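Local coordinates for protein Bis(5'-nucleosyl)-tetraphosphatase [asymmetrical] (Caenorhabditis elegans, PDB 1KTG) that splits diadenosine tetraphosphate asymmetrically into AMP and ATP, as a metal-dependent Nudix hydrolase, at residues V9-L14 and T65-C70; E43-A48 and S84-L89; D96-S101 and Q105-C110. All blocks are in the same frame, centred on the assembly; numbering follows the deposited sequence.

Contact 1: V9-L14 and T65-C70; sequences VIYRKL and TIHEDC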
loop_
_atom_site.group_PDB
_atom_site.type_symbol
_atom_site.label_atom_id
_atom_site.label_comp_id
_atom_site.label_asym_id
_atom_site.label_seq_id
_atom_site.Cartn_x
_atom_site.Cartn_y
_atom_site.Cartn_z
ATOM N N VAL A 9 -1.160 -2.953 -1.136
ATOM C CA VAL A 9 -0.654 -2.361 -2.362
ATOM C C VAL A 9 -1.864 -2.373 -3.284
ATOM O O VAL A 9 -2.212 -3.393 -3.863
ATOM C CB VAL A 9 0.515 -3.154 -2.949
ATOM C CG1 VAL A 9 0.883 -2.639 -4.354
ATOM C CG2 VAL A 9 1.723 -3.056 -2.036
ATOM N N ILE A 10 -2.551 -1.243 -3.330
ATOM C CA ILE A 10 -3.713 -1.086 -4.186
ATOM C C ILE A 10 -3.276 -0.774 -5.607
ATOM O O ILE A 10 -2.412 0.076 -5.816
ATOM C CB ILE A 10 -4.553 0.096 -3.701
ATOM C CG1 ILE A 10 -4.957 -0.076 -2.228
ATOM C CG2 ILE A 10 -5.751 0.302 -4.636
ATOM C CD1 ILE A 10 -5.804 -1.272 -1.947
ATOM N N TYR A 11 -3.880 -1.456 -6.575
ATOM C CA TYR A 11 -3.643 -1.153 -7.980
ATOM C C TYR A 11 -4.963 -1.083 -8.704
ATOM O O TYR A 11 -5.995 -1.584 -8.229
ATOM C CB TYR A 11 -2.745 -2.194 -8.655
ATOM C CG TYR A 11 -3.414 -3.517 -8.978
ATOM C CD1 TYR A 11 -3.836 -3.808 -10.269
ATOM C CD2 TYR A 11 -3.601 -4.482 -8.002
ATOM C CE1 TYR A 11 -4.444 -5.019 -10.577
ATOM C CE2 TYR A 11 -4.202 -5.697 -8.300
ATOM C CZ TYR A 11 -4.623 -5.964 -9.584
ATOM O OH TYR A 11 -5.224 -7.184 -9.880
ATOM N N ARG A 12 -4.920 -0.454 -9.868
ATOM C CA ARG A 12 -6.052 -0.428 -10.759
ATOM C C ARG A 12 -5.533 -0.647 -12.167
ATOM O O ARG A 12 -4.319 -0.601 -12.416
ATOM C CB ARG A 12 -6.803 0.897 -10.662
ATOM C CG ARG A 12 -6.094 2.065 -11.340
ATOM C CD ARG A 12 -6.790 3.399 -11.138
ATOM N NE ARG A 12 -6.084 4.483 -11.818
ATOM C CZ ARG A 12 -6.476 5.742 -11.821
ATOM N NH1 ARG A 12 -7.600 6.103 -11.187
ATOM N NH2 ARG A 12 -5.759 6.641 -12.482
ATOM N N LYS A 13 -6.452 -0.917 -13.088
ATOM C CA LYS A 13 -6.088 -1.050 -14.484
ATOM C C LYS A 13 -6.777 0.116 -15.185
ATOM O O LYS A 13 -7.998 0.228 -15.151
ATOM C CB LYS A 13 -6.522 -2.409 -15.041
ATOM C CG LYS A 13 -5.426 -3.106 -15.818
ATOM C CD LYS A 13 -5.793 -4.512 -16.224
ATOM C CE LYS A 13 -4.596 -5.429 -16.103
ATOM N NZ LYS A 13 -4.748 -6.596 -16.994
ATOM N N LEU A 14 -5.995 1.033 -15.745
ATOM C CA LEU A 14 -6.563 2.182 -16.435
ATOM C C LEU A 14 -6.304 2.048 -17.924
ATOM O O LEU A 14 -5.166 2.172 -18.367
ATOM C CB LEU A 14 -5.946 3.476 -15.908
ATOM C CG LEU A 14 -6.371 4.746 -16.637
ATOM C CD1 LEU A 14 -7.865 4.985 -16.522
ATOM C CD2 LEU A 14 -5.607 5.939 -16.138
ATOM N N THR A 65 -10.527 -6.491 -4.687
ATOM C CA THR A 65 -10.273 -7.914 -4.867
ATOM C C THR A 65 -8.856 -8.124 -4.337
ATOM O O THR A 65 -7.874 -7.790 -5.010
ATOM C CB THR A 65 -10.346 -8.344 -6.344
ATOM O OG1 THR A 65 -11.686 -8.204 -6.831
ATOM C CG2 THR A 65 -10.078 -9.837 -6.480
ATOM N N ILE A 66 -8.747 -8.642 -3.121
ATOM C CA ILE A 66 -7.443 -8.819 -2.487
ATOM C C ILE A 66 -6.876 -10.171 -2.877
ATOM O O ILE A 66 -7.541 -11.190 -2.744
ATOM C CB ILE A 66 -7.557 -8.715 -0.957
ATOM C CG1 ILE A 66 -8.157 -7.367 -0.569
ATOM C CG2 ILE A 66 -6.177 -8.863 -0.336
ATOM C CD1 ILE A 66 -8.381 -7.175 0.905
ATOM N N HIS A 67 -5.654 -10.166 -3.385
ATOM C CA HIS A 67 -4.990 -11.392 -3.811
ATOM C C HIS A 67 -4.253 -11.992 -2.625
ATOM O O HIS A 67 -3.129 -11.607 -2.334
ATOM C CB HIS A 67 -4.010 -11.082 -4.931
ATOM C CG HIS A 67 -4.637 -10.398 -6.104
ATOM N ND1 HIS A 67 -5.764 -10.881 -6.734
ATOM C CD2 HIS A 67 -4.302 -9.258 -6.752
ATOM C CE1 HIS A 67 -6.093 -10.068 -7.723
ATOM N NE2 HIS A 67 -5.220 -9.075 -7.753
ATOM N N GLU A 68 -4.884 -12.941 -1.948
ATOM C CA GLU A 68 -4.300 -13.527 -0.733
ATOM C C GLU A 68 -2.987 -14.254 -0.962
ATOM O O GLU A 68 -2.185 -14.384 -0.031
ATOM C CB GLU A 68 -5.311 -14.444 -0.053
ATOM C CG GLU A 68 -6.620 -13.722 0.162
ATOM C CD GLU A 68 -7.569 -14.420 1.105
ATOM O OE1 GLU A 68 -7.162 -15.404 1.774
ATOM O OE2 GLU A 68 -8.730 -13.955 1.173
ATOM N N ASP A 69 -2.756 -14.707 -2.194
ATOM C CA ASP A 69 -1.518 -15.405 -2.533
ATOM C C ASP A 69 -0.410 -14.468 -2.979
ATOM O O ASP A 69 0.602 -14.932 -3.515
ATOM C CB ASP A 69 -1.759 -16.401 -3.664
ATOM N N CYS A 70 -0.601 -13.162 -2.812
ATOM C CA CYS A 70 0.446 -12.223 -3.184
ATOM C C CYS A 70 0.689 -11.262 -2.034
ATOM O O CYS A 70 -0.002 -10.253 -1.882
ATOM C CB CYS A 70 0.106 -11.472 -4.462
ATOM S SG CYS A 70 1.418 -10.361 -5.014
#
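Tyr11 brings the hydroxyl end of its ring up to the rim of the His67 imidazole, and neither ring lies over the face of the other. OH of Tyr11 and NE2 of His67 are 2.8 Å apart, a hydrogen bond in which either residue could be the donor. Each partner lies at the edge of the other's ring, near its plane; the two planes differ by 31° and the centroids are 5.8 Å apart, so the bond rather than any stacking sets the spacing. CE2 of Tyr11 rides beside it at 3.6 Å from His67 NE2. Tyr11 reaches this place because its CG stands between the backbone N and the carbonyl carbon (chi1 75°), which swings the ring off the line of its own strand. These two residues alone touch across the pair of segments, and both are buried. In the mixed sheet of the Nudix fold, strand 81-92 runs between strands 3-14 and 64-78, parallel to the first and antiparallel to the second, and the Tyr11-His67 bond passes over this middle strand. Leu89, on that strand, touches both side chains, while Leu135 of helix 122-137 packs on Tyr11 and Phe138 meets the imidazole. One imidazole face carries Thr65 O, 3.9 Å above the plane of the His67 ring and over its centre. A type I turn runs from His67 to Cys70, closed by Cys70 N donating to His67 O at 3.0 Å.

Contact 2: E43-A48 and S84-L89; sequences EDEWQA and SVKYWL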
loop_
_atom_site.group_PDB
_atom_site.type_symbol
_atom_site.label_atom_id
_atom_site.label_comp_id
_atom_site.label_asym_id
_atom_site.label_seq_id
_atom_site.Cartn_x
_atom_site.Cartn_y
_atom_site.Cartn_z
ATOM N N GLU A 43 -6.047 -6.797 16.735
ATOM C CA GLU A 43 -5.986 -7.082 15.304
ATOM C C GLU A 43 -4.823 -7.976 14.907
ATOM O O GLU A 43 -3.848 -8.104 15.637
ATOM C CB GLU A 43 -5.843 -5.787 14.491
ATOM C CG GLU A 43 -7.002 -4.812 14.615
ATOM C CD GLU A 43 -6.835 -3.597 13.720
ATOM O OE1 GLU A 43 -5.677 -3.224 13.426
ATOM O OE2 GLU A 43 -7.861 -3.025 13.307
ATOM N N ASP A 44 -4.944 -8.594 13.741
ATOM C CA ASP A 44 -3.796 -9.233 13.097
ATOM C C ASP A 44 -3.464 -8.342 11.904
ATOM O O ASP A 44 -4.121 -7.321 11.696
ATOM C CB ASP A 44 -4.064 -10.665 12.658
ATOM C CG ASP A 44 -5.194 -10.787 11.676
ATOM O OD1 ASP A 44 -5.541 -11.948 11.366
ATOM O OD2 ASP A 44 -5.803 -9.812 11.186
ATOM N N GLU A 45 -2.456 -8.726 11.134
ATOM C CA GLU A 45 -2.005 -7.908 10.012
ATOM C C GLU A 45 -3.094 -7.696 8.964
ATOM O O GLU A 45 -3.238 -6.608 8.412
ATOM C CB GLU A 45 -0.768 -8.539 9.386
ATOM C CG GLU A 45 0.457 -8.373 10.274
ATOM C CD GLU A 45 1.551 -9.386 10.029
ATOM O OE1 GLU A 45 1.289 -10.602 10.185
ATOM O OE2 GLU A 45 2.691 -8.959 9.729
ATOM N N TRP A 46 -3.844 -8.751 8.682
ATOM C CA TRP A 46 -4.908 -8.691 7.688
ATOM C C TRP A 46 -5.898 -7.596 8.074
ATOM O O TRP A 46 -6.198 -6.709 7.274
ATOM C CB TRP A 46 -5.586 -10.067 7.609
ATOM C CG TRP A 46 -6.740 -10.208 6.655
ATOM C CD1 TRP A 46 -8.056 -10.340 6.990
ATOM C CD2 TRP A 46 -6.682 -10.330 5.229
ATOM N NE1 TRP A 46 -8.823 -10.496 5.861
ATOM C CE2 TRP A 46 -8.004 -10.489 4.764
ATOM C CE3 TRP A 46 -5.648 -10.299 4.291
ATOM C CZ2 TRP A 46 -8.310 -10.633 3.417
ATOM C CZ3 TRP A 46 -5.957 -10.431 2.954
ATOM C CH2 TRP A 46 -7.276 -10.596 2.529
ATOM N N GLN A 47 -6.389 -7.644 9.310
ATOM C CA GLN A 47 -7.377 -6.671 9.759
ATOM C C GLN A 47 -6.817 -5.252 9.685
ATOM O O GLN A 47 -7.508 -4.313 9.301
ATOM C CB GLN A 47 -7.833 -6.993 11.185
ATOM C CG GLN A 47 -8.656 -8.282 11.283
ATOM C CD GLN A 47 -8.979 -8.673 12.716
ATOM O OE1 GLN A 47 -8.203 -8.406 13.624
ATOM N NE2 GLN A 47 -10.129 -9.314 12.913
ATOM N N ALA A 48 -5.558 -5.106 10.070
ATOM C CA ALA A 48 -4.927 -3.794 10.102
ATOM C C ALA A 48 -4.816 -3.202 8.694
ATOM O O ALA A 48 -5.134 -2.034 8.460
ATOM C CB ALA A 48 -3.568 -3.901 10.750
ATOM N N SER A 84 8.023 -3.995 10.952
ATOM C CA SER A 84 7.687 -4.847 9.820
ATOM C C SER A 84 6.411 -4.321 9.209
ATOM O O SER A 84 5.505 -3.890 9.920
ATOM C CB SER A 84 7.518 -6.316 10.235
ATOM O OG SER A 84 6.463 -6.511 11.177
ATOM N N VAL A 85 6.335 -4.318 7.885
ATOM C CA VAL A 85 5.099 -3.906 7.234
ATOM C C VAL A 85 4.716 -4.988 6.240
ATOM O O VAL A 85 5.389 -5.187 5.229
ATOM C CB VAL A 85 5.212 -2.557 6.511
ATOM C CG1 VAL A 85 3.833 -2.109 5.999
ATOM C CG2 VAL A 85 5.789 -1.497 7.439
ATOM N N LYS A 86 3.646 -5.705 6.546
ATOM C CA LYS A 86 3.173 -6.744 5.651
ATOM C C LYS A 86 2.166 -6.159 4.673
ATOM O O LYS A 86 1.204 -5.525 5.091
ATOM C CB LYS A 86 2.503 -7.856 6.441
ATOM C CG LYS A 86 2.035 -8.993 5.557
ATOM C CD LYS A 86 1.682 -10.243 6.348
ATOM C CE LYS A 86 1.297 -11.355 5.399
ATOM N NZ LYS A 86 0.894 -12.620 6.080
ATOM N N TYR A 87 2.388 -6.386 3.381
ATOM C CA TYR A 87 1.487 -5.908 2.325
ATOM C C TYR A 87 0.902 -7.061 1.514
ATOM O O TYR A 87 1.611 -7.999 1.160
ATOM C CB TYR A 87 2.254 -5.049 1.303
ATOM C CG TYR A 87 2.694 -3.693 1.788
ATOM C CD1 TYR A 87 3.984 -3.486 2.255
ATOM C CD2 TYR A 87 1.835 -2.612 1.735
ATOM C CE1 TYR A 87 4.393 -2.243 2.683
ATOM C CE2 TYR A 87 2.236 -1.365 2.153
ATOM C CZ TYR A 87 3.508 -1.184 2.630
ATOM O OH TYR A 87 3.903 0.065 3.042
ATOM N N TRP A 88 -0.385 -6.945 1.210
ATOM C CA TRP A 88 -1.061 -7.798 0.239
ATOM C C TRP A 88 -1.395 -6.947 -0.993
ATOM O O TRP A 88 -1.665 -5.761 -0.878
ATOM C CB TRP A 88 -2.375 -8.334 0.795
ATOM C CG TRP A 88 -2.302 -9.491 1.734
ATOM C CD1 TRP A 88 -2.407 -10.825 1.418
ATOM C CD2 TRP A 88 -2.218 -9.429 3.160
ATOM N NE1 TRP A 88 -2.345 -11.587 2.556
ATOM C CE2 TRP A 88 -2.227 -10.756 3.642
ATOM C CE3 TRP A 88 -2.102 -8.385 4.085
ATOM C CZ2 TRP A 88 -2.146 -11.059 5.001
ATOM C CZ3 TRP A 88 -2.027 -8.692 5.430
ATOM C CH2 TRP A 88 -2.044 -10.017 5.873
ATOM N N LEU A 89 -1.369 -7.562 -2.174
ATOM C CA LEU A 89 -1.754 -6.890 -3.418
ATOM C C LEU A 89 -3.292 -6.900 -3.520
ATOM O O LEU A 89 -3.926 -7.888 -3.210
ATOM C CB LEU A 89 -1.109 -7.608 -4.612
ATOM C CG LEU A 89 -1.320 -7.002 -6.001
ATOM C CD1 LEU A 89 -0.669 -5.625 -6.118
ATOM C CD2 LEU A 89 -0.815 -7.933 -7.090
HETATM O O HOH W 1 4.058 -6.674 10.205
#
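Trp46 drives the edge of its six-membered ring into the face of the Trp88 five-membered ring, a T-shaped stack with planes at 82° and centroids 4.9 Å apart. CG of Trp46 is anti to the backbone N (chi1 179°), which carries the indole over to Trp88, and CE3 of Trp46 comes closest, 3.5 Å from CE2 of Trp88. The opposite face of Trp88 carries Lys86 CE, 3.4 Å above its plane and offset toward the rim, so one indole is held between a lysine methylene and an aromatic edge. The far corner of the same indole pushes against the start of the helix, Trp88 CH2 lying 3.6 Å from Trp46 N. The Glu45 carboxylate lies across the methylenes of the extended Lys86 chain, OE2 of Glu45 being 3.5 Å from CB of Lys86. The charges stay further apart, with Glu45 OE1 4.6 Å from Lys86 NZ, beyond a salt bridge though probably still attractive. A water bridges the segments: it donates to Glu45 OE2 and is hydrogen-bonded to Ser84 OG. Within the helical segment, Asp44 is the N-cap and forms a capping box with Gln47: Gln47 N gives a nearly straight bond to Asp44 OD2 (2.9 Å), and Asp44 N donates back to Gln47 OE1. Residues 43-48 belong to the Nudix box, and the contact lays the first turn of its helix, 45-57, across strand 81-92. Trp46 also reaches Ile66 of strand 64-78 and Lys86 touches His71 and Thr73 there, while Trp88 packs on Leu8 of strand 3-14.

Contact 3: D96-S101 and Q105-C110; sequences DDVQLS and QNWKWC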
loop_
_atom_site.group_PDB
_atom_site.type_symbol
_atom_site.label_atom_id
_atom_site.label_comp_id
_atom_site.label_asym_id
_atom_site.label_seq_id
_atom_site.Cartn_x
_atom_site.Cartn_y
_atom_site.Cartn_z
ATOM N N ASP A 96 -13.579 4.066 -8.218
ATOM C CA ASP A 96 -13.813 4.714 -6.947
ATOM C C ASP A 96 -12.809 5.825 -6.713
ATOM O O ASP A 96 -11.678 5.794 -7.217
ATOM C CB ASP A 96 -13.717 3.694 -5.827
ATOM C CG ASP A 96 -14.778 2.630 -5.921
ATOM O OD1 ASP A 96 -15.904 2.922 -6.397
ATOM O OD2 ASP A 96 -14.586 1.469 -5.524
ATOM N N ASP A 97 -13.232 6.776 -5.897
ATOM C CA ASP A 97 -12.475 7.973 -5.625
ATOM C C ASP A 97 -11.790 7.906 -4.278
ATOM O O ASP A 97 -12.393 7.598 -3.243
ATOM C CB ASP A 97 -13.398 9.183 -5.675
ATOM C CG ASP A 97 -13.970 9.413 -7.052
ATOM O OD1 ASP A 97 -13.288 9.087 -8.044
ATOM O OD2 ASP A 97 -15.089 9.899 -7.251
ATOM N N VAL A 98 -10.508 8.200 -4.329
ATOM C CA VAL A 98 -9.661 8.235 -3.166
ATOM C C VAL A 98 -9.939 9.513 -2.384
ATOM O O VAL A 98 -10.110 10.578 -2.971
ATOM C CB VAL A 98 -8.206 8.221 -3.604
ATOM C CG1 VAL A 98 -7.281 8.550 -2.444
ATOM C CG2 VAL A 98 -7.869 6.873 -4.212
ATOM N N GLN A 99 -9.984 9.385 -1.063
ATOM C CA GLN A 99 -10.160 10.513 -0.170
ATOM C C GLN A 99 -9.189 10.301 0.983
ATOM O O GLN A 99 -9.075 9.187 1.506
ATOM C CB GLN A 99 -11.589 10.605 0.344
ATOM C CG GLN A 99 -12.534 11.246 -0.647
ATOM C CD GLN A 99 -13.967 11.273 -0.157
ATOM O OE1 GLN A 99 -14.896 10.977 -0.916
ATOM N NE2 GLN A 99 -14.150 11.624 1.111
ATOM N N LEU A 100 -8.500 11.366 1.366
ATOM C CA LEU A 100 -7.470 11.273 2.383
ATOM C C LEU A 100 -7.955 11.689 3.758
ATOM O O LEU A 100 -8.984 12.351 3.912
ATOM C CB LEU A 100 -6.275 12.155 2.005
ATOM C CG LEU A 100 -5.657 11.952 0.614
ATOM C CD1 LEU A 100 -4.450 12.897 0.427
ATOM C CD2 LEU A 100 -5.233 10.506 0.411
ATOM N N SER A 101 -7.168 11.289 4.749
ATOM C CA SER A 101 -7.374 11.651 6.137
ATOM C C SER A 101 -6.248 12.617 6.506
ATOM O O SER A 101 -5.426 12.954 5.661
ATOM C CB SER A 101 -7.302 10.403 7.010
ATOM O OG SER A 101 -5.972 9.931 7.086
ATOM N N GLN A 105 -1.348 14.051 2.568
ATOM C CA GLN A 105 -1.564 15.359 1.967
ATOM C C GLN A 105 -1.736 15.309 0.454
ATOM O O GLN A 105 -2.052 16.325 -0.160
ATOM C CB GLN A 105 -0.412 16.303 2.331
ATOM C CG GLN A 105 0.978 15.836 1.866
ATOM C CD GLN A 105 2.059 16.857 2.169
ATOM O OE1 GLN A 105 2.929 17.119 1.342
ATOM N NE2 GLN A 105 1.995 17.447 3.354
ATOM N N ASN A 106 -1.524 14.139 -0.146
ATOM C CA ASN A 106 -1.691 13.986 -1.593
ATOM C C ASN A 106 -1.622 12.508 -1.958
ATOM O O ASN A 106 -1.311 11.673 -1.115
ATOM C CB ASN A 106 -0.575 14.751 -2.322
ATOM C CG ASN A 106 -0.916 15.083 -3.788
ATOM O OD1 ASN A 106 -0.060 15.563 -4.533
ATOM N ND2 ASN A 106 -2.160 14.858 -4.187
ATOM N N TRP A 107 -1.954 12.181 -3.198
ATOM C CA TRP A 107 -1.854 10.811 -3.673
ATOM C C TRP A 107 -1.537 10.839 -5.147
ATOM O O TRP A 107 -1.604 11.882 -5.781
ATOM C CB TRP A 107 -3.150 10.021 -3.413
ATOM C CG TRP A 107 -4.296 10.307 -4.358
ATOM C CD1 TRP A 107 -4.525 9.713 -5.564
ATOM C CD2 TRP A 107 -5.378 11.223 -4.156
ATOM N NE1 TRP A 107 -5.669 10.218 -6.133
ATOM C CE2 TRP A 107 -6.217 11.139 -5.283
ATOM C CE3 TRP A 107 -5.729 12.102 -3.130
ATOM C CZ2 TRP A 107 -7.367 11.910 -5.420
ATOM C CZ3 TRP A 107 -6.874 12.868 -3.270
ATOM C CH2 TRP A 107 -7.676 12.769 -4.405
ATOM N N LYS A 108 -1.180 9.687 -5.697
ATOM C CA LYS A 108 -0.922 9.581 -7.129
ATOM C C LYS A 108 -1.137 8.154 -7.586
ATOM O O LYS A 108 -0.806 7.204 -6.870
ATOM C CB LYS A 108 0.504 10.007 -7.468
ATOM C CG LYS A 108 0.730 10.226 -8.962
ATOM C CD LYS A 108 2.144 10.738 -9.244
ATOM C CE LYS A 108 2.462 10.845 -10.732
ATOM N NZ LYS A 108 3.946 11.014 -10.967
ATOM N N TRP A 109 -1.725 8.001 -8.764
ATOM C CA TRP A 109 -1.839 6.676 -9.366
ATOM C C TRP A 109 -0.621 6.555 -10.276
ATOM O O TRP A 109 -0.476 7.312 -11.234
ATOM C CB TRP A 109 -3.137 6.540 -10.148
ATOM C CG TRP A 109 -4.330 6.336 -9.267
ATOM C CD1 TRP A 109 -5.248 7.269 -8.897
ATOM C CD2 TRP A 109 -4.738 5.109 -8.660
ATOM N NE1 TRP A 109 -6.202 6.698 -8.090
ATOM C CE2 TRP A 109 -5.909 5.369 -7.933
ATOM C CE3 TRP A 109 -4.225 3.806 -8.655
ATOM C CZ2 TRP A 109 -6.580 4.378 -7.214
ATOM C CZ3 TRP A 109 -4.899 2.823 -7.941
ATOM C CH2 TRP A 109 -6.059 3.118 -7.232
ATOM N N CYS A 110 0.250 5.597 -9.978
ATOM C CA CYS A 110 1.541 5.501 -10.643
ATOM C C CYS A 110 1.811 4.200 -11.374
ATOM O O CYS A 110 1.612 3.128 -10.818
ATOM C CB CYS A 110 2.659 5.633 -9.607
ATOM S SG CYS A 110 2.439 6.942 -8.380
#
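Val98 sets its CG1 methyl over the face of the Trp107 indole, a CH-pi contact with the carbon 3.9 Å from the centroid of the five-membered ring and 18° off the normal. Its side-chain torsion divides the work: CG1 is anti to the backbone N (chi1 168°) and meets Trp107, while CG2, beside that N, points to the second tryptophan and approaches Trp109 CZ2 at 4.1 Å. The valine carbonyl follows the same indole outward, Val98 O lying 3.6 Å from Trp107 CH2. Trp107 offers its face because CG sits between its backbone N and carbonyl carbon (chi1 77°), which raises the indole off the strand toward the facing chain. Trp109, two residues further along the strand, is turned differently, with CG beside the backbone N and anti to the carbonyl carbon, and only CZ2 of its benzo ring comes near the valine. Leu100 closes the other end of the contact. Its CG packs on Trp107 CE3 at 3.7 Å, and CD1 reaches past the indole rim, near the ring plane, to the strand backbone, where it is 3.2 Å from Asn106 N, a tight fit. No hydrogen bond joins the two segments; between them the contact is made by apolar side chains, the loop lying against one side of an edge strand. Ser101 OG makes a weak hydrogen bond to the N of Glu103, a magnesium ligand in the short link between the segments. Gln99 pairs by backbone with Ala57 at the end of helix 45-57. Strand 104-110 runs antiparallel to strand 17-25, whose Leu21 touches Trp107, while Lys108 and Cys110 lean on helix 112-119.

How the contacts relate
All three contacts reach the same mixed sheet of the Nudix domain. Contacts 1 and 2 have centres 14 Å apart and interlock along the chain, their segments alternating; they touch through strand 81-92, where His67 N and Leu89 O lie 2.9 Å apart, a probable hydrogen bond. Contact 3 follows both in sequence. Its centre is 16 Å from that of contact 1, which it meets where Arg12 covers Trp109 in a cation-pi pair, and 20 Å from contact 2, on the opposite side of the chain's centre. Helix 45-57, packed at its start in contact 2, also supplies Glu52 and Glu56 to the magnesium site that Glu103, between the segments of contact 3, completes.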